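Long-range contact in gamma-glutamyltranspeptidase (Streptomyces lincolnensis, PDB 6J3I), which is a gamma-glutamyltranspeptidase-family protein of the Ntn-hydrolase clan, related to LmbA and probably acting on gamma-glutamyl substrates: residues Glu60-Leu65 and Leu483-Ala488. The protein carries 1 engineered substitution. Residues are numbered along the deposited sequence; the frame is centred on the assembly and turned at random.
Sequences EVPILL and LTPSIA
Face-to-face packing of two beta layers, as in the alpha-beta-beta-alpha sandwich of Ntn hydrolases, brings Pro-62 and Leu-64 onto Leu-483, Pro-485 and Ile-487. Helix 111-122 covers the outer side of strand 61-66, and helix 506-519 does the same for 486-490. Strands 61-65 and 486-488 run nearly parallel, at 17°, with their axes 7.4 Å apart; no hydrogen bond links the two segments, so side chains make the join. The ring of Pro-62 is wedged between two residues of the other segment. Its CD rests on Leu-483 CB (3.5 Å), the two side chains crossing at about a right angle, and its CG lies against Leu-483 O, while Pro-62 CB meets Pro-485 CD at 3.7 Å. Pro-485 CG in turn reaches the carbonyl Pro-62 O at 3.5 Å. With an alanine in place of Pro-62, CG and CD are lost, and a gap would probably open over Leu-483 CB and its carbonyl, while the CB contact with Pro-485 could remain. Next to this wedge, Leu-483 CD1 packs on the aliphatic CG of Glu-60 (3.6 Å), whose carboxylate is salt-bridged to Arg-459. Leu-483 also touches the engineered Ala-421, probably at the place of the family's catalytic threonine, consistent with this end of the contact bordering the active site. Farther along, Leu-64 CD1 comes down on the backbone, 3.4 Å from Pro-485 O, a carbonyl that accepts a hydrogen bond from Lys-272 NZ. With CG1 opposite its carbonyl carbon (chi1 -76°), Ile-487 extends back across the interface until its CD1 lies 3.7 Å from Leu-64 CB.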
loop_
_atom_site.group_PDB
_atom_site.type_symbol
_atom_site.label_atom_id
_atom_site.label_comp_id
_atom_site.label_asym_id
_atom_site.label_seq_id
_atom_site.Cartn_x
_atom_site.Cartn_y
_atom_site.Cartn_z
ATOM N N GLU A 60 -5.887 -6.172 1.768
ATOM C CA GLU A 60 -6.488 -5.401 0.686
ATOM C C GLU A 60 -5.429 -5.055 -0.347
ATOM O O GLU A 60 -4.240 -5.195 -0.086
ATOM C CB GLU A 60 -7.144 -4.119 1.224
ATOM C CG GLU A 60 -6.357 -3.386 2.313
ATOM C CD GLU A 60 -6.730 -3.779 3.751
ATOM O OE1 GLU A 60 -5.810 -3.781 4.603
ATOM O OE2 GLU A 60 -7.922 -4.045 4.054
ATOM N N VAL A 61 -5.873 -4.613 -1.520
ATOM C CA VAL A 61 -4.974 -4.278 -2.626
ATOM C C VAL A 61 -5.648 -3.404 -3.696
ATOM O O VAL A 61 -6.670 -3.800 -4.257
ATOM C CB VAL A 61 -4.381 -5.557 -3.285
ATOM C CG1 VAL A 61 -5.452 -6.412 -3.951
ATOM C CG2 VAL A 61 -3.284 -5.205 -4.279
ATOM N N PRO A 62 -5.084 -2.207 -3.967
ATOM C CA PRO A 62 -5.331 -1.527 -5.234
ATOM C C PRO A 62 -4.383 -2.041 -6.319
ATOM O O PRO A 62 -3.196 -2.231 -6.057
ATOM C CB PRO A 62 -5.047 -0.043 -4.927
ATOM C CG PRO A 62 -4.639 0.032 -3.505
ATOM C CD PRO A 62 -4.349 -1.350 -3.026
ATOM N N ILE A 63 -4.922 -2.252 -7.517
ATOM C CA ILE A 63 -4.162 -2.699 -8.683
ATOM C C ILE A 63 -4.453 -1.713 -9.803
ATOM O O ILE A 63 -5.614 -1.411 -10.069
ATOM C CB ILE A 63 -4.590 -4.116 -9.144
ATOM C CG1 ILE A 63 -4.663 -5.072 -7.945
ATOM C CG2 ILE A 63 -3.653 -4.640 -10.241
ATOM C CD1 ILE A 63 -5.188 -6.455 -8.270
ATOM N N LEU A 64 -3.403 -1.192 -10.423
ATOM C CA LEU A 64 -3.509 -0.432 -11.660
ATOM C C LEU A 64 -3.023 -1.370 -12.753
ATOM O O LEU A 64 -1.941 -1.951 -12.623
ATOM C CB LEU A 64 -2.614 0.809 -11.614
ATOM C CG LEU A 64 -3.126 2.067 -10.903
ATOM C CD1 LEU A 64 -1.963 2.997 -10.606
ATOM C CD2 LEU A 64 -4.170 2.800 -11.732
ATOM N N LEU A 65 -3.814 -1.537 -13.812
ATOM C CA LEU A 65 -3.398 -2.353 -14.951
ATOM C C LEU A 65 -3.434 -1.516 -16.215
ATOM O O LEU A 65 -4.347 -0.723 -16.417
ATOM C CB LEU A 65 -4.241 -3.618 -15.098
ATOM C CG LEU A 65 -5.758 -3.450 -15.029
ATOM C CD1 LEU A 65 -6.461 -4.436 -15.953
ATOM C CD2 LEU A 65 -6.263 -3.601 -13.597
ATOM N N LEU A 483 -2.965 2.811 0.630
ATOM C CA LEU A 483 -2.426 1.970 -0.442
ATOM C C LEU A 483 -2.599 2.639 -1.791
ATOM O O LEU A 483 -3.711 2.929 -2.203
ATOM C CB LEU A 483 -3.104 0.597 -0.439
ATOM C CG LEU A 483 -3.079 -0.137 0.911
ATOM C CD1 LEU A 483 -3.670 -1.531 0.772
ATOM C CD2 LEU A 483 -1.680 -0.189 1.511
ATOM N N THR A 484 -1.492 2.845 -2.495
ATOM C CA THR A 484 -1.478 3.770 -3.605
ATOM C C THR A 484 -0.396 3.469 -4.671
ATOM O O THR A 484 0.676 4.098 -4.704
ATOM C CB THR A 484 -1.401 5.217 -3.077
ATOM O OG1 THR A 484 -1.446 6.115 -4.184
ATOM C CG2 THR A 484 -0.141 5.466 -2.239
ATOM N N PRO A 485 -0.690 2.515 -5.576
ATOM C CA PRO A 485 0.223 2.278 -6.700
ATOM C C PRO A 485 0.116 3.367 -7.768
ATOM O O PRO A 485 -0.764 4.231 -7.694
ATOM C CB PRO A 485 -0.241 0.931 -7.249
ATOM C CG PRO A 485 -1.688 0.866 -6.903
ATOM C CD PRO A 485 -1.915 1.705 -5.682
ATOM N N SER A 486 1.003 3.293 -8.757
ATOM C CA SER A 486 1.149 4.322 -9.785
ATOM C C SER A 486 1.472 3.732 -11.149
ATOM O O SER A 486 2.220 2.756 -11.249
ATOM C CB SER A 486 2.278 5.286 -9.417
ATOM O OG SER A 486 2.043 5.949 -8.189
ATOM N N ILE A 487 0.908 4.344 -12.192
ATOM C CA ILE A 487 1.292 4.089 -13.577
ATOM C C ILE A 487 1.424 5.435 -14.269
ATOM O O ILE A 487 0.466 6.210 -14.311
ATOM C CB ILE A 487 0.277 3.205 -14.348
ATOM C CG1 ILE A 487 0.438 1.739 -13.925
ATOM C CG2 ILE A 487 0.483 3.342 -15.868
ATOM C CD1 ILE A 487 -0.491 0.760 -14.619
ATOM N N ALA A 488 2.602 5.689 -14.834
ATOM C CA ALA A 488 2.894 6.947 -15.510
ATOM C C ALA A 488 2.850 6.753 -17.020
ATOM O O ALA A 488 3.354 5.753 -17.541
ATOM C CB ALA A 488 4.249 7.473 -15.085
#